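Local coordinates for protein aminoacyl-tRNA synthetase (Cryptosporidium parvum, PDB 5F9Y) that probably attaches proline to its cognate tRNA as a class II prolyl-tRNA synthetase, activating the amino acid with ATP first, at residues F80-T85 / A119-S124; F169-G174 / G274-A279; H175-T180 / A268-W273; G221-S226 / S243-Q248. All coordinates share one frame; numbering follows the deposited sequence.

Contact 1: residues F80-T85 / A119-S124; sequences FPIFVT and AIRPTS. With PRO (proline), chain C.
The backbone carbonyl O of F80 lies 2.8 Å from NH1 of R121, approaching the guanidinium obliquely, while the F80 ring leads away to M128 and W135 of helix 125-135. P81 takes part through its peptide: its carbonyl carbon stands 3.9 Å above the guanidinium plane, offset toward the rim. I82 follows on that face, with its CA 3.4 Å above the plane. R121 reaches this place because CG sits between its own backbone N and carbonyl carbon (chi1 49°) and the chain then runs extended to NE. The I82 side chain crosses the arginine at about a right angle, CG1 to NE being 3.7 Å, yet lies alongside I120, pointing the same way. I82 O accepts the backbone N-H of R121, N to O 2.9 Å. At F83 the chain enters an antiparallel pairing, non-hydrogen-bonded with I120; I82 CG2 sits over the centre of the F83 ring, whereas A119 O and I120 CG1 come to its edge. V84 and A119 form the hydrogen-bonded pair, V84 N giving to A119 O at 3.0 Å and A119 N to V84 O at 2.9 Å. Their side chains, V84 CG1 and A119 CB, meet on the sheet face away from F83 and I120. Strand 83-84 is thereby added to the outside of a three-stranded antiparallel sheet. R121 stands just before T123-S124-E125, a sequence consistent with the TXE loop of prolyl-tRNA synthetases. Its buried guanidinium lies against the peptides of F80 to I82, whose carbonyl dipoles would probably ease the burial of its charge.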
# COMPACT_ATOMS: atom_id res chain seq x y z
N PHE A 80 17.14 -9.77 12.58
CA PHE A 80 17.87 -10.95 12.15
C PHE A 80 18.83 -10.59 11.02
O PHE A 80 18.62 -9.60 10.31
CB PHE A 80 16.89 -12.04 11.69
CG PHE A 80 16.17 -12.71 12.82
CD1 PHE A 80 15.08 -12.11 13.42
CD2 PHE A 80 16.58 -13.95 13.29
CE1 PHE A 80 14.41 -12.72 14.46
CE2 PHE A 80 15.92 -14.57 14.33
CZ PHE A 80 14.83 -13.96 14.92
N PRO A 81 19.90 -11.37 10.84
CA PRO A 81 20.93 -11.00 9.86
C PRO A 81 20.38 -10.89 8.45
O PRO A 81 19.38 -11.53 8.09
CB PRO A 81 21.95 -12.13 9.98
CG PRO A 81 21.77 -12.66 11.35
CD PRO A 81 20.30 -12.55 11.63
N ILE A 82 21.05 -10.07 7.64
CA ILE A 82 20.68 -9.91 6.24
C ILE A 82 21.16 -11.08 5.39
O ILE A 82 20.64 -11.30 4.29
CB ILE A 82 21.22 -8.58 5.71
CG1 ILE A 82 20.60 -8.23 4.35
CG2 ILE A 82 22.74 -8.62 5.62
CD1 ILE A 82 21.16 -6.97 3.74
N PHE A 83 22.14 -11.85 5.88
CA PHE A 83 22.73 -12.95 5.13
C PHE A 83 22.15 -14.29 5.58
O PHE A 83 21.63 -14.43 6.69
CB PHE A 83 24.25 -12.96 5.30
CG PHE A 83 24.93 -11.79 4.66
CD1 PHE A 83 24.45 -11.25 3.48
CD2 PHE A 83 26.06 -11.23 5.23
CE1 PHE A 83 25.08 -10.17 2.89
CE2 PHE A 83 26.70 -10.15 4.64
CZ PHE A 83 26.20 -9.62 3.47
N VAL A 84 22.25 -15.27 4.69
CA VAL A 84 21.78 -16.63 4.97
C VAL A 84 22.60 -17.60 4.13
O VAL A 84 22.99 -17.28 3.00
CB VAL A 84 20.26 -16.76 4.70
CG1 VAL A 84 19.95 -16.49 3.23
CG2 VAL A 84 19.75 -18.13 5.12
N THR A 85 22.86 -18.78 4.68
CA THR A 85 23.64 -19.78 3.97
C THR A 85 22.76 -20.57 3.01
O THR A 85 21.53 -20.57 3.09
CB THR A 85 24.33 -20.73 4.95
OG1 THR A 85 23.34 -21.53 5.62
CG2 THR A 85 25.13 -19.95 5.98
N ALA A 119 23.78 -15.58 0.76
CA ALA A 119 22.67 -14.96 0.04
C ALA A 119 22.07 -13.82 0.84
O ALA A 119 22.02 -13.86 2.08
CB ALA A 119 21.58 -15.98 -0.28
N ILE A 120 21.61 -12.80 0.13
CA ILE A 120 20.83 -11.72 0.74
C ILE A 120 19.40 -12.21 0.92
O ILE A 120 18.82 -12.83 0.02
CB ILE A 120 20.90 -10.45 -0.12
CG1 ILE A 120 22.35 -10.01 -0.32
CG2 ILE A 120 20.09 -9.33 0.52
CD1 ILE A 120 22.50 -8.76 -1.15
N ARG A 121 18.83 -11.92 2.08
CA ARG A 121 17.54 -12.49 2.46
C ARG A 121 16.42 -12.02 1.54
O ARG A 121 16.21 -10.80 1.41
CB ARG A 121 17.22 -12.13 3.91
CG ARG A 121 17.40 -10.65 4.23
CD ARG A 121 16.97 -10.31 5.65
NE ARG A 121 17.38 -8.96 6.02
CZ ARG A 121 17.30 -8.47 7.25
NH1 ARG A 121 16.81 -9.21 8.23
NH2 ARG A 121 17.70 -7.23 7.49
N PRO A 122 15.70 -12.92 0.88
CA PRO A 122 14.41 -12.54 0.29
C PRO A 122 13.28 -12.61 1.29
O PRO A 122 12.22 -12.02 1.05
CB PRO A 122 14.23 -13.57 -0.84
CG PRO A 122 14.91 -14.79 -0.31
CD PRO A 122 16.07 -14.31 0.55
N THR A 123 13.48 -13.33 2.39
CA THR A 123 12.54 -13.46 3.49
C THR A 123 13.31 -14.10 4.64
O THR A 123 14.43 -14.59 4.46
CB THR A 123 11.32 -14.30 3.11
OG1 THR A 123 10.40 -14.34 4.20
CG2 THR A 123 11.73 -15.71 2.73
N SER A 124 12.71 -14.09 5.83
CA SER A 124 13.42 -14.51 7.04
C SER A 124 12.89 -15.81 7.63
O SER A 124 13.18 -16.12 8.79
CB SER A 124 13.37 -13.40 8.08
OG SER A 124 13.98 -12.21 7.59
N PRO C . 7.12 -14.04 4.60
CA PRO C . 5.87 -13.81 3.87
C PRO C . 6.10 -13.45 2.41
O PRO C . 7.23 -13.47 1.93
CB PRO C . 5.22 -12.65 4.63
CG PRO C . 6.34 -11.99 5.35
CD PRO C . 7.29 -13.08 5.71
OXT PRO C . 5.16 -13.13 1.68

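Contact 2: residues F169-G174 / G274-A279; sequences FLWQEG and GLTTRA. With AMP (adenosine monophosphate), chain D; PRO (proline), chain C.
F169 and T276 turn their key atoms the same way: the ring carbon CG (chi1 54°) and the hydroxyl OG1 (chi1 73°) each stand between the backbone N and carbonyl carbon of their own residue. The phenyl ring then lies over one face of the AMP adenine and meets T276 CG2 with CE1 at 3.6 Å. This is the ATP site of a class II synthetase, where residues 169-174 fit the second strand of motif 2 and 274-279 the strand-helix joint of motif 3; the two strands run antiparallel at 165°. T276 OG1 donates to AMP N3 at 3.0 Å. The same oxygen accepts the N-H of R278 at 3.2 Å, a capping bond at the start of helix 278-287, so the adenine contact and the helix start share one atom. The R278 guanidinium faces adenine from the side opposite F169, with AMP C4 3.6 Å above its plane, as the motif 3 arginine does in this class. One residue pair serves both ligands, since W171 CB packs on T276 CG2 at 3.5 Å while the indole CH2 reaches CG of the bound proline, also at 3.5 Å. E173 CB lies over a face of that indole, and its carboxylate is held by S124 and H175. G274 brings backbone alone up to the proline ring. Q172 and L275 exchange two backbone bonds, Q172 N to L275 O measuring 3.0 Å. On their face, the amide of Q172, bonded to Y195 and N147, brings OE1 to 3.5 Å from L275 CB.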
# COMPACT_ATOMS: atom_id res chain seq x y z
N PHE A 169 13.23 -3.24 -1.56
CA PHE A 169 12.10 -2.55 -0.98
C PHE A 169 12.15 -2.66 0.54
O PHE A 169 12.69 -3.63 1.08
CB PHE A 169 10.76 -3.10 -1.51
CG PHE A 169 10.61 -4.58 -1.35
CD1 PHE A 169 10.06 -5.13 -0.20
CD2 PHE A 169 11.01 -5.44 -2.37
CE1 PHE A 169 9.92 -6.49 -0.06
CE2 PHE A 169 10.87 -6.81 -2.23
CZ PHE A 169 10.32 -7.34 -1.08
N LEU A 170 11.59 -1.66 1.21
CA LEU A 170 11.43 -1.70 2.65
C LEU A 170 10.13 -2.41 2.99
O LEU A 170 9.12 -2.25 2.29
CB LEU A 170 11.42 -0.28 3.23
CG LEU A 170 12.64 0.58 2.90
CD1 LEU A 170 12.44 1.99 3.42
CD2 LEU A 170 13.89 -0.04 3.50
N TRP A 171 10.15 -3.19 4.06
CA TRP A 171 8.96 -3.92 4.45
C TRP A 171 8.98 -4.17 5.95
O TRP A 171 9.88 -3.74 6.67
CB TRP A 171 8.82 -5.23 3.67
CG TRP A 171 9.54 -6.46 4.23
CD1 TRP A 171 10.60 -6.48 5.09
CD2 TRP A 171 9.23 -7.83 3.94
NE1 TRP A 171 10.96 -7.78 5.36
CE2 TRP A 171 10.14 -8.62 4.67
CE3 TRP A 171 8.27 -8.46 3.15
CZ2 TRP A 171 10.12 -10.01 4.62
CZ3 TRP A 171 8.24 -9.84 3.10
CH2 TRP A 171 9.16 -10.60 3.83
N GLN A 172 7.95 -4.88 6.41
CA GLN A 172 7.85 -5.39 7.76
C GLN A 172 7.43 -6.85 7.65
O GLN A 172 6.61 -7.19 6.79
CB GLN A 172 6.83 -4.57 8.58
CG GLN A 172 6.04 -5.33 9.62
CD GLN A 172 4.86 -6.08 9.05
OE1 GLN A 172 4.08 -5.54 8.25
NE2 GLN A 172 4.72 -7.34 9.43
N GLU A 173 7.99 -7.71 8.50
CA GLU A 173 7.62 -9.12 8.52
C GLU A 173 7.41 -9.57 9.95
O GLU A 173 8.32 -9.47 10.78
CB GLU A 173 8.66 -9.99 7.81
CG GLU A 173 10.10 -9.78 8.25
CD GLU A 173 11.03 -10.81 7.63
OE1 GLU A 173 10.56 -11.93 7.32
OE2 GLU A 173 12.22 -10.50 7.44
N GLY A 174 6.21 -10.06 10.25
CA GLY A 174 5.90 -10.63 11.54
C GLY A 174 5.85 -12.14 11.45
O GLY A 174 5.35 -12.70 10.48
N GLY A 274 3.44 -9.87 6.03
CA GLY A 274 4.33 -8.83 5.55
C GLY A 274 3.57 -7.72 4.86
O GLY A 274 2.52 -7.94 4.25
N LEU A 275 4.12 -6.51 4.96
CA LEU A 275 3.61 -5.33 4.26
C LEU A 275 4.79 -4.50 3.78
O LEU A 275 5.68 -4.18 4.57
CB LEU A 275 2.71 -4.49 5.17
CG LEU A 275 2.23 -3.15 4.60
CD1 LEU A 275 1.31 -3.36 3.42
CD2 LEU A 275 1.54 -2.32 5.68
N THR A 276 4.80 -4.16 2.50
CA THR A 276 5.94 -3.52 1.87
C THR A 276 5.60 -2.09 1.44
O THR A 276 4.47 -1.62 1.60
CB THR A 276 6.42 -4.33 0.66
OG1 THR A 276 5.48 -4.19 -0.41
CG2 THR A 276 6.53 -5.80 1.03
N THR A 277 6.59 -1.41 0.88
CA THR A 277 6.41 -0.07 0.34
C THR A 277 5.53 -0.04 -0.90
O THR A 277 5.32 1.04 -1.46
CB THR A 277 7.76 0.57 0.02
OG1 THR A 277 8.55 -0.35 -0.74
CG2 THR A 277 8.50 0.94 1.29
N ARG A 278 5.03 -1.19 -1.35
CA ARG A 278 4.06 -1.21 -2.44
C ARG A 278 2.82 -0.41 -2.09
O ARG A 278 2.16 0.13 -2.98
CB ARG A 278 3.70 -2.66 -2.78
CG ARG A 278 2.58 -2.83 -3.78
CD ARG A 278 2.37 -4.29 -4.15
NE ARG A 278 3.41 -4.78 -5.05
CZ ARG A 278 3.42 -6.00 -5.58
NH1 ARG A 278 2.45 -6.86 -5.30
NH2 ARG A 278 4.40 -6.36 -6.40
N ALA A 279 2.49 -0.31 -0.79
CA ALA A 279 1.31 0.45 -0.37
C ALA A 279 1.38 1.90 -0.81
O ALA A 279 0.35 2.50 -1.13
CB ALA A 279 1.16 0.36 1.14
P AMP D . 4.38 -12.39 -2.43
O1P AMP D . 3.31 -13.45 -2.36
O2P AMP D . 5.78 -12.91 -2.26
O3P AMP D . 4.21 -11.40 -3.56
O5' AMP D . 4.14 -11.52 -1.11
C5' AMP D . 5.16 -10.68 -0.59
C4' AMP D . 4.67 -9.28 -0.32
O4' AMP D . 5.67 -8.34 -0.80
C3' AMP D . 3.36 -8.90 -1.00
O3' AMP D . 2.67 -7.94 -0.20
C2' AMP D . 3.84 -8.23 -2.29
O2' AMP D . 2.92 -7.32 -2.85
C1' AMP D . 5.12 -7.54 -1.83
N9 AMP D . 6.14 -7.43 -2.88
C8 AMP D . 6.62 -8.48 -3.59
N7 AMP D . 7.55 -8.07 -4.49
C5 AMP D . 7.68 -6.74 -4.37
C6 AMP D . 8.49 -5.69 -5.02
N6 AMP D . 9.37 -6.00 -6.00
N1 AMP D . 8.33 -4.42 -4.60
C2 AMP D . 7.45 -4.10 -3.62
N3 AMP D . 6.68 -5.01 -2.99
C4 AMP D . 6.74 -6.32 -3.31
N PRO C . 7.12 -14.04 4.60
CA PRO C . 5.87 -13.81 3.87
C PRO C . 6.10 -13.45 2.41
O PRO C . 7.23 -13.47 1.93
CB PRO C . 5.22 -12.65 4.63
CG PRO C . 6.34 -11.99 5.35
CD PRO C . 7.29 -13.08 5.71
OXT PRO C . 5.16 -13.13 1.68

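Contact 3: residues H175-T180 / A268-W273; sequences HTAHST and AHQTSW. With PRO (proline), chain C.
The H269 imidazole carries the T180 carbonyl carbon over one face, 3.4 Å above its plane and offset toward the rim, while H178 O approaches its edge. H178 repeats the edge contact in the other direction, with H269 O in the plane of its ring and 3.4 Å from CD2. Both imidazoles have CG anti to the carbonyl carbon, beside the backbone N (chi1 -54° in H269 and -52° in H178), and that setting keeps each ring next to the opposing strand's backbone. The W273 indole receives T176 CG2 at its edge, 3.9 Å from CZ2, and has H175 N over one face. The H175 ring meets S272 CB obliquely, ND1 to CB being 3.7 Å, and its CE1 comes to 3.8 Å from CD of the bound proline. Its two nitrogens are fixed by E173 and the hydroxyl of Y129. Strands 175-178 and 269-273 belong to the antiparallel sheet at the centre of the class II catalytic domain, the first continuing motif 2 and the second leading into motif 3. Two hydrogen-bonded pairs, T176 with T271 and H178 with H269, supply two backbone bonds each. Between them A177 and Q270 form a non-hydrogen-bonded pair, in which Q270 CA approaches T176 O at 3.1 Å as a CA-H...O contact. The faces then divide: H175 and Q270 turn to helix 125-135, whereas H178 and H269 turn to helix 181-202. S272, paired with H175, turns its OG to E125, whose OE2 also bonds the proline ligand.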
# COMPACT_ATOMS: atom_id res chain seq x y z
N HIS A 175 6.39 -12.80 12.48
CA HIS A 175 6.42 -14.25 12.55
C HIS A 175 5.99 -14.66 13.95
O HIS A 175 6.61 -14.26 14.93
CB HIS A 175 7.82 -14.79 12.23
CG HIS A 175 8.33 -14.37 10.89
ND1 HIS A 175 8.37 -15.23 9.81
CD2 HIS A 175 8.83 -13.19 10.45
CE1 HIS A 175 8.87 -14.59 8.76
NE2 HIS A 175 9.16 -13.36 9.13
N THR A 176 4.92 -15.45 14.03
CA THR A 176 4.36 -15.86 15.31
C THR A 176 4.25 -17.38 15.36
O THR A 176 4.11 -18.04 14.33
CB THR A 176 2.98 -15.24 15.55
OG1 THR A 176 2.05 -15.75 14.58
CG2 THR A 176 3.04 -13.73 15.43
N ALA A 177 4.31 -17.92 16.57
CA ALA A 177 4.16 -19.35 16.82
C ALA A 177 3.16 -19.54 17.96
O ALA A 177 3.22 -18.84 18.97
CB ALA A 177 5.49 -20.00 17.18
N HIS A 178 2.25 -20.50 17.78
CA HIS A 178 1.15 -20.71 18.71
C HIS A 178 1.04 -22.18 19.08
O HIS A 178 1.59 -23.06 18.40
CB HIS A 178 -0.18 -20.21 18.13
CG HIS A 178 -0.13 -18.80 17.63
ND1 HIS A 178 -0.72 -17.76 18.30
CD2 HIS A 178 0.44 -18.27 16.52
CE1 HIS A 178 -0.51 -16.64 17.63
NE2 HIS A 178 0.19 -16.92 16.55
N SER A 179 0.32 -22.45 20.16
CA SER A 179 0.12 -23.82 20.62
C SER A 179 -1.05 -24.51 19.95
O SER A 179 -1.12 -25.75 19.97
CB SER A 179 -0.09 -23.84 22.14
OG SER A 179 -1.33 -23.26 22.49
N THR A 180 -1.97 -23.75 19.36
CA THR A 180 -3.12 -24.31 18.67
C THR A 180 -3.28 -23.64 17.31
O THR A 180 -2.92 -22.47 17.14
CB THR A 180 -4.42 -24.14 19.48
OG1 THR A 180 -4.66 -22.75 19.71
CG2 THR A 180 -4.33 -24.87 20.81
N ALA A 268 4.64 -26.67 16.34
CA ALA A 268 4.04 -25.36 16.55
C ALA A 268 3.19 -24.94 15.36
O ALA A 268 3.42 -25.36 14.22
CB ALA A 268 5.11 -24.31 16.82
N HIS A 269 2.19 -24.10 15.63
CA HIS A 269 1.33 -23.53 14.61
C HIS A 269 1.79 -22.10 14.36
O HIS A 269 1.60 -21.22 15.22
CB HIS A 269 -0.14 -23.58 15.03
CG HIS A 269 -0.61 -24.94 15.42
ND1 HIS A 269 -1.24 -25.79 14.54
CD2 HIS A 269 -0.52 -25.62 16.59
CE1 HIS A 269 -1.53 -26.92 15.15
NE2 HIS A 269 -1.11 -26.84 16.40
N GLN A 270 2.40 -21.86 13.21
CA GLN A 270 3.09 -20.61 12.93
C GLN A 270 2.31 -19.76 11.93
O GLN A 270 1.49 -20.26 11.15
CB GLN A 270 4.50 -20.86 12.39
CG GLN A 270 5.39 -21.62 13.35
CD GLN A 270 6.78 -21.84 12.78
OE1 GLN A 270 7.14 -22.96 12.42
NE2 GLN A 270 7.56 -20.77 12.70
N THR A 271 2.57 -18.46 11.97
CA THR A 271 2.06 -17.51 11.00
C THR A 271 3.20 -16.59 10.56
O THR A 271 4.17 -16.39 11.29
CB THR A 271 0.91 -16.65 11.55
OG1 THR A 271 1.44 -15.65 12.42
CG2 THR A 271 -0.10 -17.50 12.31
N SER A 272 3.05 -16.03 9.36
CA SER A 272 3.97 -15.01 8.88
C SER A 272 3.19 -14.03 8.02
O SER A 272 2.28 -14.43 7.28
CB SER A 272 5.13 -15.62 8.08
OG SER A 272 4.71 -16.09 6.82
N TRP A 273 3.53 -12.75 8.12
CA TRP A 273 2.77 -11.69 7.47
C TRP A 273 3.70 -10.53 7.16
O TRP A 273 4.62 -10.22 7.92
CB TRP A 273 1.60 -11.23 8.35
CG TRP A 273 1.81 -11.46 9.83
CD1 TRP A 273 1.64 -12.64 10.50
CD2 TRP A 273 2.24 -10.50 10.80
NE1 TRP A 273 1.93 -12.47 11.83
CE2 TRP A 273 2.31 -11.17 12.04
CE3 TRP A 273 2.58 -9.15 10.74
CZ2 TRP A 273 2.70 -10.52 13.21
CZ3 TRP A 273 2.97 -8.51 11.91
CH2 TRP A 273 3.02 -9.20 13.13
N PRO C . 7.12 -14.04 4.60
CA PRO C . 5.87 -13.81 3.87
C PRO C . 6.10 -13.45 2.41
O PRO C . 7.23 -13.47 1.93
CB PRO C . 5.22 -12.65 4.63
CG PRO C . 6.34 -11.99 5.35
CD PRO C . 7.29 -13.08 5.71
OXT PRO C . 5.16 -13.13 1.68

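Contact 4: residues G221-S226 / S243-Q248. With PRO (proline), chain C.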
# COMPACT_ATOMS: atom_id res chain seq x y z
N GLY A 221 3.05 -22.77 2.79
CA GLY A 221 2.03 -22.44 3.76
C GLY A 221 0.82 -23.36 3.69
O GLY A 221 0.72 -24.26 2.86
N ASP A 222 -0.11 -23.10 4.60
CA ASP A 222 -1.36 -23.86 4.70
C ASP A 222 -2.54 -23.06 4.16
O ASP A 222 -3.18 -23.47 3.19
CB ASP A 222 -1.60 -24.28 6.16
CG ASP A 222 -2.80 -25.19 6.32
OD1 ASP A 222 -2.64 -26.41 6.14
OD2 ASP A 222 -3.89 -24.68 6.62
N ILE A 223 -2.84 -21.91 4.78
CA ILE A 223 -3.87 -21.00 4.30
C ILE A 223 -3.26 -19.61 4.20
O ILE A 223 -2.50 -19.19 5.08
CB ILE A 223 -5.11 -20.99 5.22
CG1 ILE A 223 -5.77 -22.37 5.26
CG2 ILE A 223 -6.11 -19.94 4.77
CD1 ILE A 223 -7.02 -22.42 6.12
N THR A 224 -3.58 -18.90 3.12
CA THR A 224 -3.05 -17.56 2.88
C THR A 224 -4.21 -16.61 2.63
O THR A 224 -4.99 -16.81 1.69
CB THR A 224 -2.08 -17.54 1.70
OG1 THR A 224 -0.87 -18.22 2.06
CG2 THR A 224 -1.77 -16.11 1.28
N LYS A 225 -4.32 -15.57 3.46
CA LYS A 225 -5.31 -14.52 3.29
C LYS A 225 -4.60 -13.23 2.89
O LYS A 225 -3.46 -12.98 3.28
CB LYS A 225 -6.12 -14.31 4.57
CG LYS A 225 -6.87 -15.56 5.02
CD LYS A 225 -7.64 -15.29 6.31
CE LYS A 225 -8.33 -16.55 6.81
NZ LYS A 225 -9.33 -17.06 5.83
N SER A 226 -5.29 -12.40 2.10
CA SER A 226 -4.66 -11.21 1.55
C SER A 226 -5.71 -10.14 1.31
O SER A 226 -6.91 -10.37 1.39
CB SER A 226 -3.92 -11.53 0.25
OG SER A 226 -4.84 -11.83 -0.79
N SER A 243 -1.15 -12.29 4.64
CA SER A 243 -1.06 -12.82 5.99
C SER A 243 -1.22 -14.33 5.91
O SER A 243 -2.31 -14.82 5.59
CB SER A 243 -2.12 -12.20 6.91
OG SER A 243 -1.97 -12.64 8.24
N HIS A 244 -0.15 -15.07 6.19
CA HIS A 244 -0.10 -16.51 5.94
C HIS A 244 -0.32 -17.30 7.23
O HIS A 244 0.31 -17.01 8.25
CB HIS A 244 1.24 -16.90 5.33
CG HIS A 244 1.68 -16.01 4.21
ND1 HIS A 244 1.08 -16.01 2.98
CD2 HIS A 244 2.67 -15.09 4.15
CE1 HIS A 244 1.67 -15.12 2.20
NE2 HIS A 244 2.65 -14.55 2.88
N LEU A 245 -1.19 -18.30 7.17
CA LEU A 245 -1.28 -19.32 8.21
C LEU A 245 -0.38 -20.47 7.80
O LEU A 245 -0.74 -21.29 6.96
CB LEU A 245 -2.72 -19.78 8.41
CG LEU A 245 -2.90 -20.96 9.36
CD1 LEU A 245 -2.48 -20.59 10.78
CD2 LEU A 245 -4.32 -21.49 9.33
N LEU A 246 0.83 -20.52 8.38
CA LEU A 246 1.78 -21.55 8.00
C LEU A 246 1.42 -22.91 8.57
O LEU A 246 1.87 -23.93 8.03
CB LEU A 246 3.19 -21.15 8.45
CG LEU A 246 3.70 -19.82 7.91
CD1 LEU A 246 5.10 -19.53 8.42
CD2 LEU A 246 3.67 -19.81 6.39
N GLY A 247 0.60 -22.95 9.62
CA GLY A 247 0.24 -24.23 10.21
C GLY A 247 1.44 -24.91 10.83
O GLY A 247 2.32 -24.27 11.43
N GLN A 248 1.49 -26.23 10.69
CA GLN A 248 2.60 -27.03 11.18
C GLN A 248 3.58 -27.42 10.08
O GLN A 248 4.39 -28.33 10.26
CB GLN A 248 2.07 -28.28 11.89
CG GLN A 248 1.13 -27.98 13.04
CD GLN A 248 0.52 -29.23 13.64
OE1 GLN A 248 0.97 -29.71 14.69
NE2 GLN A 248 -0.51 -29.76 12.99
N PRO C . 7.12 -14.04 4.60
CA PRO C . 5.87 -13.81 3.87
C PRO C . 6.10 -13.45 2.41
O PRO C . 7.23 -13.47 1.93
CB PRO C . 5.22 -12.65 4.63
CG PRO C . 6.34 -11.99 5.35
CD PRO C . 7.29 -13.08 5.71
OXT PRO C . 5.16 -13.13 1.68
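A beta hairpin, strands 223-231 and 236-247, forms one wall of the proline pocket, and T224 with H244 is the pair on its ligand side. Their side chains lie side by side, pointing the same way, and T224 OG1 meets H244 ND1 at the ring edge in a 3.1 Å hydrogen bond. The other nitrogen, NE2, donates to the bound proline OXT at 3.1 Å, with an N-H...O angle of 153°. Gripped at both nitrogens, the imidazole has its rotation fixed; T224 OG1 is positioned in turn by the backbone N of F218. On the other sheet face I223 CB packs on L245 CB at 4.2 Å. Backbone bonds in both directions join I223 with L245 and K225 with S243. A classic beta bulge opens the first strand, where D222 and I223 both face L245: its O accepts D222 N at 3.0 Å and I223 N at 3.1 Å, the latter on a lone pair in the carbonyl plane. The D222 carboxylate makes a salt bridge to R181. Beside its polar bond to the ligand, H244 also touches carbon, CD2 lying 3.5 Å from the proline CA.

How the contacts relate
Contacts 2, 3 and 4 are buried in the catalytic sheet, with contact 3 touching both contact 2 and contact 4, whereas contact 1 is partly buried and belongs to a separate small sheet. Contacts 2 and 3 are successive lengths of strands 168-178 and 265-276, joined by G174 N to W273 O; contact 4 adds the neighbouring strand through S272 O and H244 N. Chemistry shifts along the way: contact 2 meets both ligands with aromatic rings, a threonine and an arginine, contact 3 is mainly backbone pairing edged by imidazoles, and contact 4 offers a histidine to the proline carboxylate. Contact 1 comes to the same proline through T123, a packing neighbour of W171.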